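Local coordinates for protein phosphoglycerate dehydrogenase (Lactobacillus plantarum, PDB 3EVT) that probably catalyses the NAD-dependent oxidation of 3-phosphoglycerate to 3-phosphohydroxypyruvate, the reaction that opens serine biosynthesis, as a D-2-hydroxyacid dehydrogenase, at residues 22-27 with 296-300; 106-112 with 130-135; 134-138 with 159-163. All blocks are in the same frame, centred on the assembly; numbering follows the deposited sequence.

Interaction 1 of 3, residues 22-27 with 296-300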
ATOM      1  N   TYR A  22      23.306  14.770  -4.571  1.00 49.32           N
ATOM      2  CA  TYR A  22      23.166  16.022  -5.331  1.00 49.55           C
ATOM      3  C   TYR A  22      24.474  16.802  -5.328  1.00 49.71           C
ATOM      4  O   TYR A  22      24.630  17.796  -4.601  1.00 50.03           O
ATOM      5  CB  TYR A  22      22.081  16.904  -4.757  1.00 49.59           C
ATOM      6  CG  TYR A  22      20.758  16.199  -4.639  1.00 49.97           C
ATOM      7  CD1 TYR A  22      19.908  16.147  -5.715  1.00 50.44           C
ATOM      8  CD2 TYR A  22      20.360  15.589  -3.447  1.00 49.46           C
ATOM      9  CE1 TYR A  22      18.718  15.520  -5.639  1.00 51.26           C
ATOM     10  CE2 TYR A  22      19.144  14.963  -3.349  1.00 50.50           C
ATOM     11  CZ  TYR A  22      18.335  14.932  -4.454  1.00 52.30           C
ATOM     12  OH  TYR A  22      17.121  14.338  -4.428  1.00 53.03           O
ATOM     13  N   PRO A  23      25.442  16.334  -6.135  1.00 48.70           N
ATOM     14  CA  PRO A  23      26.762  16.906  -6.016  1.00 47.87           C
ATOM     15  C   PRO A  23      26.817  18.277  -6.622  1.00 47.83           C
ATOM     16  O   PRO A  23      27.769  19.027  -6.335  1.00 47.71           O
ATOM     17  CB  PRO A  23      27.662  15.909  -6.764  1.00 47.57           C
ATOM     18  CG  PRO A  23      26.761  15.152  -7.653  1.00 48.14           C
ATOM     19  CD  PRO A  23      25.417  15.111  -6.949  1.00 47.94           C
ATOM     20  N   ASP A  24      25.820  18.658  -7.418  1.00 46.18           N
ATOM     21  CA  ASP A  24      25.832  20.022  -7.872  1.00 47.06           C
ATOM     22  C   ASP A  24      25.050  21.010  -6.961  1.00 47.51           C
ATOM     23  O   ASP A  24      24.940  22.189  -7.295  1.00 46.76           O
ATOM     24  CB  ASP A  24      25.428  20.172  -9.353  1.00 47.22           C
ATOM     25  CG  ASP A  24      24.019  19.676  -9.634  1.00 49.51           C
ATOM     26  OD1 ASP A  24      23.500  18.863  -8.844  1.00 50.99           O
ATOM     27  OD2 ASP A  24      23.431  20.080 -10.665  1.00 51.37           O
ATOM     28  N   TRP A  25      24.529  20.547  -5.823  1.00 47.29           N
ATOM     29  CA  TRP A  25      23.806  21.424  -4.927  1.00 47.10           C
ATOM     30  C   TRP A  25      24.662  21.716  -3.688  1.00 48.29           C
ATOM     31  O   TRP A  25      25.423  20.879  -3.266  1.00 49.48           O
ATOM     32  CB  TRP A  25      22.484  20.777  -4.531  1.00 46.45           C
ATOM     33  CG  TRP A  25      21.370  21.026  -5.509  1.00 44.71           C
ATOM     34  CD1 TRP A  25      21.152  20.367  -6.687  1.00 43.93           C
ATOM     35  CD2 TRP A  25      20.304  22.001  -5.395  1.00 43.56           C
ATOM     36  NE1 TRP A  25      20.035  20.881  -7.312  1.00 44.61           N
ATOM     37  CE2 TRP A  25      19.515  21.896  -6.556  1.00 41.99           C
ATOM     38  CE3 TRP A  25      19.952  22.946  -4.427  1.00 43.00           C
ATOM     39  CZ2 TRP A  25      18.383  22.674  -6.763  1.00 41.88           C
ATOM     40  CZ3 TRP A  25      18.826  23.737  -4.638  1.00 42.38           C
ATOM     41  CH2 TRP A  25      18.063  23.603  -5.796  1.00 43.00           C
ATOM     42  N   THR A  26      24.543  22.910  -3.116  1.00 49.56           N
ATOM     43  CA  THR A  26      25.129  23.217  -1.824  1.00 50.84           C
ATOM     44  C   THR A  26      24.052  23.201  -0.740  1.00 51.47           C
ATOM     45  O   THR A  26      23.050  23.939  -0.825  1.00 50.99           O
ATOM     46  CB  THR A  26      25.748  24.639  -1.791  1.00 51.12           C
ATOM     47  OG1 THR A  26      26.563  24.830  -2.940  1.00 55.17           O
ATOM     48  CG2 THR A  26      26.623  24.785  -0.587  1.00 51.55           C
ATOM     49  N   PHE A  27      24.278  22.384   0.283  1.00 51.96           N
ATOM     50  CA  PHE A  27      23.413  22.333   1.452  1.00 53.14           C
ATOM     51  C   PHE A  27      24.028  23.183   2.571  1.00 54.22           C
ATOM     52  O   PHE A  27      24.868  22.737   3.333  1.00 52.60           O
ATOM     53  CB  PHE A  27      23.135  20.861   1.799  1.00 52.70           C
ATOM     54  CG  PHE A  27      22.513  20.126   0.656  1.00 51.43           C
ATOM     55  CD1 PHE A  27      21.119  20.142   0.497  1.00 51.15           C
ATOM     56  CD2 PHE A  27      23.311  19.555  -0.348  1.00 50.39           C
ATOM     57  CE1 PHE A  27      20.512  19.539  -0.595  1.00 51.86           C
ATOM     58  CE2 PHE A  27      22.719  18.938  -1.450  1.00 52.69           C
ATOM     59  CZ  PHE A  27      21.306  18.918  -1.576  1.00 51.09           C
ATOM     60  N   PHE A 296      12.102  17.328  -2.017  1.00 42.44           N
ATOM     61  CA  PHE A 296      13.246  17.865  -2.725  1.00 43.28           C
ATOM     62  C   PHE A 296      13.609  17.034  -3.982  1.00 44.41           C
ATOM     63  O   PHE A 296      13.920  17.602  -5.011  1.00 45.25           O
ATOM     64  CB  PHE A 296      14.438  18.004  -1.766  1.00 42.49           C
ATOM     65  CG  PHE A 296      15.713  18.576  -2.399  1.00 42.63           C
ATOM     66  CD1 PHE A 296      15.828  19.918  -2.695  1.00 39.22           C
ATOM     67  CD2 PHE A 296      16.814  17.756  -2.612  1.00 41.45           C
ATOM     68  CE1 PHE A 296      17.012  20.445  -3.264  1.00 41.96           C
ATOM     69  CE2 PHE A 296      17.985  18.258  -3.177  1.00 44.74           C
ATOM     70  CZ  PHE A 296      18.096  19.606  -3.495  1.00 41.94           C
ATOM     71  N   ALA A 297      13.559  15.708  -3.918  1.00 44.75           N
ATOM     72  CA  ALA A 297      13.848  14.896  -5.097  1.00 46.24           C
ATOM     73  C   ALA A 297      12.914  15.214  -6.269  1.00 47.72           C
ATOM     74  O   ALA A 297      13.344  15.300  -7.424  1.00 47.71           O
ATOM     75  CB  ALA A 297      13.855  13.373  -4.751  1.00 45.40           C
ATOM     76  N   GLN A 298      11.650  15.465  -5.940  1.00 49.41           N
ATOM     77  CA  GLN A 298      10.608  15.712  -6.901  1.00 50.92           C
ATOM     78  C   GLN A 298      10.735  17.142  -7.399  1.00 51.60           C
ATOM     79  O   GLN A 298      10.650  17.389  -8.603  1.00 52.10           O
ATOM     80  CB  GLN A 298       9.268  15.482  -6.231  1.00 50.65           C
ATOM     81  CG  GLN A 298       8.052  15.637  -7.097  1.00 54.36           C
ATOM     82  CD  GLN A 298       8.118  14.815  -8.361  1.00 58.16           C
ATOM     83  OE1 GLN A 298       8.770  13.763  -8.433  1.00 59.36           O
ATOM     84  NE2 GLN A 298       7.468  15.315  -9.394  1.00 61.20           N
ATOM     85  N   PHE A 299      10.951  18.074  -6.472  1.00 51.20           N
ATOM     86  CA  PHE A 299      11.290  19.452  -6.814  1.00 51.32           C
ATOM     87  C   PHE A 299      12.472  19.558  -7.817  1.00 52.59           C
ATOM     88  O   PHE A 299      12.457  20.353  -8.764  1.00 51.76           O
ATOM     89  CB  PHE A 299      11.646  20.257  -5.552  1.00 50.88           C
ATOM     90  CG  PHE A 299      12.185  21.604  -5.874  1.00 49.15           C
ATOM     91  CD1 PHE A 299      11.321  22.634  -6.231  1.00 47.97           C
ATOM     92  CD2 PHE A 299      13.543  21.821  -5.905  1.00 46.84           C
ATOM     93  CE1 PHE A 299      11.810  23.870  -6.585  1.00 45.88           C
ATOM     94  CE2 PHE A 299      14.070  23.075  -6.248  1.00 48.99           C
ATOM     95  CZ  PHE A 299      13.198  24.103  -6.606  1.00 48.58           C
ATOM     96  N   VAL A 300      13.515  18.785  -7.568  1.00 53.77           N
ATOM     97  CA  VAL A 300      14.662  18.796  -8.441  1.00 56.20           C
ATOM     98  C   VAL A 300      14.270  18.205  -9.819  1.00 57.61           C
ATOM     99  O   VAL A 300      14.634  18.758 -10.851  1.00 57.72           O
ATOM    100  CB  VAL A 300      15.853  18.074  -7.784  1.00 56.60           C
ATOM    101  CG1 VAL A 300      16.853  17.600  -8.835  1.00 58.51           C
ATOM    102  CG2 VAL A 300      16.515  19.000  -6.750  1.00 54.68           C
TER
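The ring of Phe296 enters between Tyr22 and Trp25 and presents its edge to the flat surface of each, a worked example of how one phenyl group can serve two T-shaped (edge-to-face) pairs at once. Phe296 sits on helix 284-302, and its CG stands anti to the backbone N (chi1 -180°), which carries the ring off the helix toward residues 22-27. CB and CG make no close approach across the contact. Farther along, Phe296 CD2 comes to 3.7 Å from Tyr22 CZ. Phe296 CE2 then lies over the centre of the tyrosine ring, 3.5 Å from Tyr22 CE2, with the two planes at 73°. At the far end, Phe296 CZ stands over the indole of Trp25, 3.8 Å from Trp25 CD2, and here the planes are almost perpendicular at 85°. CE1 finishes the circuit near Trp25 CZ3 and CE3. Phe27, on the edge strand 26-29, closes the aromatic cluster: its CZ meets Phe296 CE2 at 3.7 Å. Val300, one turn along the helix, places CG2 4.0 Å from Trp25 NE1, and Phe299 brings CE2 to 4.1 Å from Trp25 CH2.

Tyr22 and Trp25 are the end residues of a type I beta turn, closed by a bond from Trp25 N to Tyr22 O, and both of their rings meet Phe296. Val4 of the neighbouring strand 3-6 also touches Trp25, Phe27 and Phe296. Were Trp25 replaced by an alanine, the CZ edge of Phe296 would probably lose its facing pi surface and a gap would open beside Phe299 and Val300. With no hydrogen bond between the segments, the C-terminal helix is held against the parallel sheet of strands 3-6 and 26-29 by apolar contact and by weakly polar C-H edges directed at pi faces.

Interaction 2 of 3, residues 106-112 with 130-135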
ATOM      1  N   MET A 106      -3.647  -6.708   7.587  1.00 38.52           N
ATOM      2  CA  MET A 106      -4.530  -7.213   6.551  1.00 38.91           C
ATOM      3  C   MET A 106      -3.723  -8.002   5.538  1.00 39.27           C
ATOM      4  O   MET A 106      -4.113  -9.104   5.155  1.00 40.56           O
ATOM      5  CB  MET A 106      -5.305  -6.056   5.832  1.00 38.87           C
ATOM      6  CG  MET A 106      -6.365  -5.275   6.667  1.00 36.42           C
ATOM      7  SD  MET A 106      -7.419  -4.116   5.701  1.00 30.33           S
ATOM      8  CE  MET A 106      -6.245  -2.945   5.103  1.00 36.81           C
ATOM      9  N   LEU A 107      -2.615  -7.434   5.072  1.00 39.41           N
ATOM     10  CA  LEU A 107      -1.721  -8.126   4.098  1.00 38.99           C
ATOM     11  C   LEU A 107      -1.059  -9.390   4.628  1.00 39.29           C
ATOM     12  O   LEU A 107      -0.975 -10.417   3.930  1.00 38.11           O
ATOM     13  CB  LEU A 107      -0.643  -7.171   3.584  1.00 39.28           C
ATOM     14  CG  LEU A 107      -1.192  -6.193   2.551  1.00 38.68           C
ATOM     15  CD1 LEU A 107      -0.295  -4.881   2.441  1.00 36.73           C
ATOM     16  CD2 LEU A 107      -1.341  -6.905   1.219  1.00 35.15           C
ATOM     17  N   SER A 108      -0.589  -9.360   5.866  1.00 39.80           N
ATOM     18  CA  SER A 108       0.055 -10.560   6.345  1.00 42.34           C
ATOM     19  C   SER A 108      -0.904 -11.728   6.452  1.00 41.84           C
ATOM     20  O   SER A 108      -0.492 -12.844   6.228  1.00 42.42           O
ATOM     21  CB  SER A 108       0.795 -10.352   7.653  1.00 43.53           C
ATOM     22  OG  SER A 108      -0.088 -10.155   8.704  1.00 48.16           O
ATOM     23  N   VAL A 109      -2.180 -11.451   6.742  1.00 41.75           N
ATOM     24  CA  VAL A 109      -3.251 -12.442   6.677  1.00 40.95           C
ATOM     25  C   VAL A 109      -3.596 -12.879   5.266  1.00 40.33           C
ATOM     26  O   VAL A 109      -3.383 -14.032   4.975  1.00 39.71           O
ATOM     27  CB  VAL A 109      -4.506 -12.006   7.439  1.00 41.52           C
ATOM     28  CG1 VAL A 109      -5.763 -12.848   6.988  1.00 41.13           C
ATOM     29  CG2 VAL A 109      -4.244 -12.143   8.949  1.00 41.85           C
ATOM     30  N   VAL A 110      -4.057 -11.983   4.379  1.00 40.19           N
ATOM     31  CA  VAL A 110      -4.538 -12.440   3.058  1.00 40.72           C
ATOM     32  C   VAL A 110      -3.433 -12.925   2.130  1.00 41.04           C
ATOM     33  O   VAL A 110      -3.690 -13.754   1.254  1.00 41.77           O
ATOM     34  CB  VAL A 110      -5.440 -11.429   2.288  1.00 39.76           C
ATOM     35  CG1 VAL A 110      -6.613 -11.055   3.117  1.00 39.13           C
ATOM     36  CG2 VAL A 110      -4.626 -10.197   1.837  1.00 40.12           C
ATOM     37  N   ARG A 111      -2.210 -12.407   2.284  1.00 41.07           N
ATOM     38  CA  ARG A 111      -1.089 -12.923   1.450  1.00 40.22           C
ATOM     39  C   ARG A 111      -0.419 -14.139   2.061  1.00 40.22           C
ATOM     40  O   ARG A 111       0.521 -14.709   1.475  1.00 39.91           O
ATOM     41  CB  ARG A 111      -0.079 -11.826   1.067  1.00 40.07           C
ATOM     42  CG  ARG A 111      -0.750 -10.577   0.433  1.00 38.98           C
ATOM     43  CD  ARG A 111      -1.610 -10.967  -0.797  1.00 34.12           C
ATOM     44  NE  ARG A 111      -0.845 -11.658  -1.803  1.00 36.91           N
ATOM     45  CZ  ARG A 111      -1.369 -12.567  -2.630  1.00 42.27           C
ATOM     46  NH1 ARG A 111      -2.661 -12.897  -2.540  1.00 38.25           N
ATOM     47  NH2 ARG A 111      -0.604 -13.145  -3.545  1.00 42.05           N
ATOM     48  N   GLY A 112      -0.948 -14.585   3.207  1.00 40.28           N
ATOM     49  CA  GLY A 112      -0.553 -15.893   3.744  1.00 39.18           C
ATOM     50  C   GLY A 112       0.669 -15.943   4.643  1.00 40.29           C
ATOM     51  O   GLY A 112       1.153 -17.050   4.988  1.00 39.74           O
ATOM     52  N   MET A 130      -4.743 -22.777   3.293  1.00 54.08           N
ATOM     53  CA  MET A 130      -5.615 -21.644   3.144  1.00 53.22           C
ATOM     54  C   MET A 130      -5.495 -21.177   1.719  1.00 53.71           C
ATOM     55  O   MET A 130      -4.541 -21.527   1.033  1.00 54.13           O
ATOM     56  CB  MET A 130      -5.270 -20.542   4.197  1.00 53.13           C
ATOM     57  CG  MET A 130      -3.799 -20.048   4.243  1.00 50.68           C
ATOM     58  SD  MET A 130      -3.353 -18.806   2.975  1.00 46.21           S
ATOM     59  CE  MET A 130      -4.285 -17.431   3.722  1.00 46.45           C
ATOM     60  N   THR A 131      -6.481 -20.410   1.257  1.00 53.83           N
ATOM     61  CA  THR A 131      -6.384 -19.725  -0.013  1.00 53.49           C
ATOM     62  C   THR A 131      -6.046 -18.252   0.234  1.00 52.34           C
ATOM     63  O   THR A 131      -6.749 -17.576   0.969  1.00 52.71           O
ATOM     64  CB  THR A 131      -7.746 -19.757  -0.711  1.00 54.21           C
ATOM     65  OG1 THR A 131      -8.130 -21.121  -0.896  1.00 56.55           O
ATOM     66  CG2 THR A 131      -7.719 -19.018  -2.081  1.00 55.13           C
ATOM     67  N   THR A 132      -4.981 -17.769  -0.387  1.00 50.88           N
ATOM     68  CA  THR A 132      -4.646 -16.356  -0.375  1.00 49.66           C
ATOM     69  C   THR A 132      -5.671 -15.522  -1.146  1.00 49.27           C
ATOM     70  O   THR A 132      -6.419 -16.033  -2.011  1.00 49.93           O
ATOM     71  CB  THR A 132      -3.281 -16.105  -1.058  1.00 49.74           C
ATOM     72  OG1 THR A 132      -3.209 -16.824  -2.294  1.00 49.37           O
ATOM     73  CG2 THR A 132      -2.118 -16.514  -0.172  1.00 49.34           C
ATOM     74  N   SER A 133      -5.674 -14.222  -0.879  1.00 47.61           N
ATOM     75  CA  SER A 133      -6.521 -13.302  -1.624  1.00 45.82           C
ATOM     76  C   SER A 133      -5.775 -11.968  -1.641  1.00 44.25           C
ATOM     77  O   SER A 133      -4.700 -11.856  -1.042  1.00 42.67           O
ATOM     78  CB  SER A 133      -7.908 -13.229  -0.950  1.00 46.11           C
ATOM     79  OG  SER A 133      -7.803 -12.889   0.449  1.00 47.95           O
ATOM     80  N   THR A 134      -6.299 -10.971  -2.347  1.00 42.94           N
ATOM     81  CA  THR A 134      -5.628  -9.681  -2.429  1.00 43.12           C
ATOM     82  C   THR A 134      -6.492  -8.614  -1.755  1.00 43.41           C
ATOM     83  O   THR A 134      -7.727  -8.778  -1.684  1.00 42.42           O
ATOM     84  CB  THR A 134      -5.381  -9.245  -3.916  1.00 43.52           C
ATOM     85  OG1 THR A 134      -6.611  -9.234  -4.605  1.00 42.43           O
ATOM     86  CG2 THR A 134      -4.410 -10.211  -4.668  1.00 45.32           C
ATOM     87  N   LEU A 135      -5.874  -7.531  -1.290  1.00 42.47           N
ATOM     88  CA  LEU A 135      -6.644  -6.357  -0.893  1.00 43.66           C
ATOM     89  C   LEU A 135      -7.398  -5.720  -2.074  1.00 44.29           C
ATOM     90  O   LEU A 135      -8.546  -5.266  -1.941  1.00 43.51           O
ATOM     91  CB  LEU A 135      -5.746  -5.313  -0.216  1.00 43.24           C
ATOM     92  CG  LEU A 135      -5.043  -5.814   1.073  1.00 41.03           C
ATOM     93  CD1 LEU A 135      -4.315  -4.694   1.744  1.00 42.29           C
ATOM     94  CD2 LEU A 135      -6.015  -6.412   1.998  1.00 37.33           C
TER
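The guanidinium of Arg111, just beyond helix 93-110, has the CG2 methyl of Thr134 over one face and the carbonyl O of Ser133 at its edge. Arg111 NH1 donates to Ser133 O at 2.7 Å, and the acceptor lies only 5° out of the guanidinium plane. Seen from the carbonyl, however, the same nitrogen stands above the C=O plane, away from the lone pairs. Bends at chi2 and chi3 fold the arginine back to this position although its CB points away from residues 130-135. Its NE turns to Ser101 of the second subunit.

The backbone supplies a return bond: Ser133 N donates to Val110 O at 3.0 Å with an angle of 162° at the hydrogen. Alongside it, Ser133 OG rests 3.3 Å from Val110 CB. The helix is closed off by a Schellman motif at Gly112, where the positive phi suits glycine and the absent side chain makes room for Thr132 CG2 and Met130. Met130 CE reaches 3.7 Å from Val109 O.

At the other end the contact is apolar. Leu135 crosses Leu107 at about a right angle, with its CD1 3.6 Å from Leu107 CG, while its CD2 touches Met106 CB at 3.9 Å and also approaches Val110 CG2. Leu135 N is bonded to Glu100 of the second subunit, and Leu107 packs on its own counterpart there. The contact therefore satisfies the carbonyl of Val110, the last residue of the helix, with a main-chain NH of an irregular segment, and one NH of the arginine with a main-chain carbonyl, and does so beside the subunit interface.

Interaction 3 of 3, residues 134-138 with 159-163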
ATOM      1  N   THR A 134      -6.299 -10.971  -2.347  1.00 42.94           N
ATOM      2  CA  THR A 134      -5.628  -9.681  -2.429  1.00 43.12           C
ATOM      3  C   THR A 134      -6.492  -8.614  -1.755  1.00 43.41           C
ATOM      4  O   THR A 134      -7.727  -8.778  -1.684  1.00 42.42           O
ATOM      5  CB  THR A 134      -5.381  -9.245  -3.916  1.00 43.52           C
ATOM      6  OG1 THR A 134      -6.611  -9.234  -4.605  1.00 42.43           O
ATOM      7  CG2 THR A 134      -4.410 -10.211  -4.668  1.00 45.32           C
ATOM      8  N   LEU A 135      -5.874  -7.531  -1.290  1.00 42.47           N
ATOM      9  CA  LEU A 135      -6.644  -6.357  -0.893  1.00 43.66           C
ATOM     10  C   LEU A 135      -7.398  -5.720  -2.074  1.00 44.29           C
ATOM     11  O   LEU A 135      -8.546  -5.266  -1.941  1.00 43.51           O
ATOM     12  CB  LEU A 135      -5.746  -5.313  -0.216  1.00 43.24           C
ATOM     13  CG  LEU A 135      -5.043  -5.814   1.073  1.00 41.03           C
ATOM     14  CD1 LEU A 135      -4.315  -4.694   1.744  1.00 42.29           C
ATOM     15  CD2 LEU A 135      -6.015  -6.412   1.998  1.00 37.33           C
ATOM     16  N   THR A 136      -6.748  -5.686  -3.233  1.00 44.29           N
ATOM     17  CA  THR A 136      -7.378  -5.063  -4.387  1.00 44.58           C
ATOM     18  C   THR A 136      -8.748  -5.718  -4.602  1.00 45.07           C
ATOM     19  O   THR A 136      -8.891  -6.940  -4.553  1.00 44.65           O
ATOM     20  CB  THR A 136      -6.515  -5.105  -5.642  1.00 44.54           C
ATOM     21  OG1 THR A 136      -7.139  -4.322  -6.681  1.00 44.28           O
ATOM     22  CG2 THR A 136      -6.283  -6.542  -6.112  1.00 44.67           C
ATOM     23  N   GLY A 137      -9.772  -4.894  -4.725  1.00 45.08           N
ATOM     24  CA  GLY A 137     -11.082  -5.458  -4.993  1.00 46.52           C
ATOM     25  C   GLY A 137     -11.924  -5.741  -3.755  1.00 46.78           C
ATOM     26  O   GLY A 137     -13.075  -6.064  -3.911  1.00 48.04           O
ATOM     27  N   GLN A 138     -11.367  -5.635  -2.541  1.00 46.62           N
ATOM     28  CA  GLN A 138     -12.130  -5.947  -1.315  1.00 46.42           C
ATOM     29  C   GLN A 138     -12.682  -4.684  -0.617  1.00 46.54           C
ATOM     30  O   GLN A 138     -12.331  -3.531  -0.992  1.00 45.51           O
ATOM     31  CB  GLN A 138     -11.329  -6.873  -0.360  1.00 46.29           C
ATOM     32  CG  GLN A 138     -10.796  -8.166  -1.007  1.00 47.21           C
ATOM     33  CD  GLN A 138     -10.527  -9.324   0.014  1.00 52.63           C
ATOM     34  OE1 GLN A 138     -11.403  -9.641   0.836  1.00 53.71           O
ATOM     35  NE2 GLN A 138      -9.313  -9.955  -0.043  1.00 50.15           N
ATOM     36  N   LEU A 159      -4.514   1.129  -3.015  1.00 42.93           N
ATOM     37  CA  LEU A 159      -4.294  -0.312  -3.200  1.00 41.66           C
ATOM     38  C   LEU A 159      -5.508  -1.052  -3.856  1.00 41.02           C
ATOM     39  O   LEU A 159      -5.549  -2.276  -3.958  1.00 39.86           O
ATOM     40  CB  LEU A 159      -3.886  -0.932  -1.864  1.00 41.40           C
ATOM     41  CG  LEU A 159      -2.479  -0.473  -1.501  1.00 42.74           C
ATOM     42  CD1 LEU A 159      -2.216  -0.706  -0.024  1.00 44.35           C
ATOM     43  CD2 LEU A 159      -1.445  -1.222  -2.412  1.00 42.37           C
ATOM     44  N   GLY A 160      -6.504  -0.290  -4.292  1.00 40.85           N
ATOM     45  CA  GLY A 160      -7.652  -0.860  -4.964  1.00 40.13           C
ATOM     46  C   GLY A 160      -8.768  -1.296  -4.056  1.00 41.28           C
ATOM     47  O   GLY A 160      -9.708  -1.930  -4.510  1.00 40.68           O
ATOM     48  N   MET A 161      -8.688  -0.968  -2.755  1.00 42.54           N
ATOM     49  CA  MET A 161      -9.809  -1.328  -1.847  1.00 41.63           C
ATOM     50  C   MET A 161     -11.013  -0.375  -2.021  1.00 42.69           C
ATOM     51  O   MET A 161     -10.862   0.785  -2.392  1.00 42.59           O
ATOM     52  CB  MET A 161      -9.373  -1.384  -0.385  1.00 41.47           C
ATOM     53  CG  MET A 161      -8.166  -2.344  -0.033  1.00 35.27           C
ATOM     54  SD  MET A 161      -8.023  -2.573   1.775  1.00 26.85           S
ATOM     55  CE  MET A 161      -9.093  -3.985   1.909  1.00 34.51           C
ATOM     56  N   HIS A 162     -12.217  -0.897  -1.830  1.00 43.61           N
ATOM     57  CA  HIS A 162     -13.383  -0.025  -1.680  1.00 44.78           C
ATOM     58  C   HIS A 162     -13.602   0.379  -0.176  1.00 44.08           C
ATOM     59  O   HIS A 162     -13.779  -0.456   0.717  1.00 41.98           O
ATOM     60  CB  HIS A 162     -14.645  -0.651  -2.273  1.00 44.39           C
ATOM     61  CG  HIS A 162     -15.819   0.272  -2.250  1.00 47.03           C
ATOM     62  ND1 HIS A 162     -15.947   1.336  -3.119  1.00 52.77           N
ATOM     63  CD2 HIS A 162     -16.920   0.299  -1.463  1.00 49.97           C
ATOM     64  CE1 HIS A 162     -17.076   1.978  -2.874  1.00 50.52           C
ATOM     65  NE2 HIS A 162     -17.676   1.379  -1.859  1.00 50.39           N
ATOM     66  N   VAL A 163     -13.588   1.672   0.068  1.00 44.35           N
ATOM     67  CA  VAL A 163     -13.532   2.166   1.448  1.00 44.76           C
ATOM     68  C   VAL A 163     -14.777   2.951   1.896  1.00 44.88           C
ATOM     69  O   VAL A 163     -15.147   3.989   1.344  1.00 42.72           O
ATOM     70  CB  VAL A 163     -12.262   2.997   1.704  1.00 43.65           C
ATOM     71  CG1 VAL A 163     -12.039   3.115   3.176  1.00 44.13           C
ATOM     72  CG2 VAL A 163     -11.046   2.339   1.034  1.00 43.82           C
TER
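Leu135 and Met161 lie obliquely across one another where two neighbouring strands of the Rossmann-type NAD-binding domain begin, at the entries to 139-143 and 162-167. This is the opening beta-alpha-beta unit of the parallel sheet, with helix 147-158 as its connection. The methionine chain crosses the leucine with Met161 CG 3.8 Å from Leu135 CB, and the bend at chi3 (90°) turns Met161 CE to within 3.9 Å of Leu135 CD2. Phe194 of strand 194-197, which lies beside 139-143, packs against both residues.

Thr136 meets the other segment differently. Thr136 OG1 is anti to the backbone N (chi1 -173°), which sets the hydroxyl beside Gly160 CA at 3.9 Å. A side chain on Gly160 would collide with that oxygen, and the positive phi of this residue, the C-prime position of the Schellman motif ending helix 147-158, also favours glycine. Gly160 O in turn accepts from Gly137 N at 3.0 Å. Gly137 belongs to a type II beta turn from Leu135 to Gln138, and Thr136 N is held by Glu100 of the second subunit.

Gln138 directs its side chain back along its own segment, where NE2 donates to Thr134 O at 2.6 Å, the acceptor lying almost in the amide plane. His162 likewise leads its ring away, to Glu178 through NE2 and into a stack with His177. What joins these two residues is main chain: His162 N donates to Gln138 O at 2.8 Å, approaching nearly along the C=O axis, at a C=O...N angle of 166°.

How the interactions relate
Interactions 2 and 3 form one continuous region, whereas interaction 1 belongs to a separate part of the molecule. The former share Thr134 and Leu135; their centres are about 12 Å apart, and Met106 CE meets Met161 SD at 3.8 Å. Ser133 OG also receives a weak bond from Gln138 NE2. Both touch the second subunit, with Glu100 of that chain serving each. Interaction 1 lies in the domain of the five-stranded sheet, its centre about 40 Å from that of interaction 2 and about 36 Å from that of interaction 3. Strand 139-143, which follows residues 134-138, leads into the glycine-rich Gly144, Gly146 and Gly149, consistent with the turn that receives NAD in Rossmann folds.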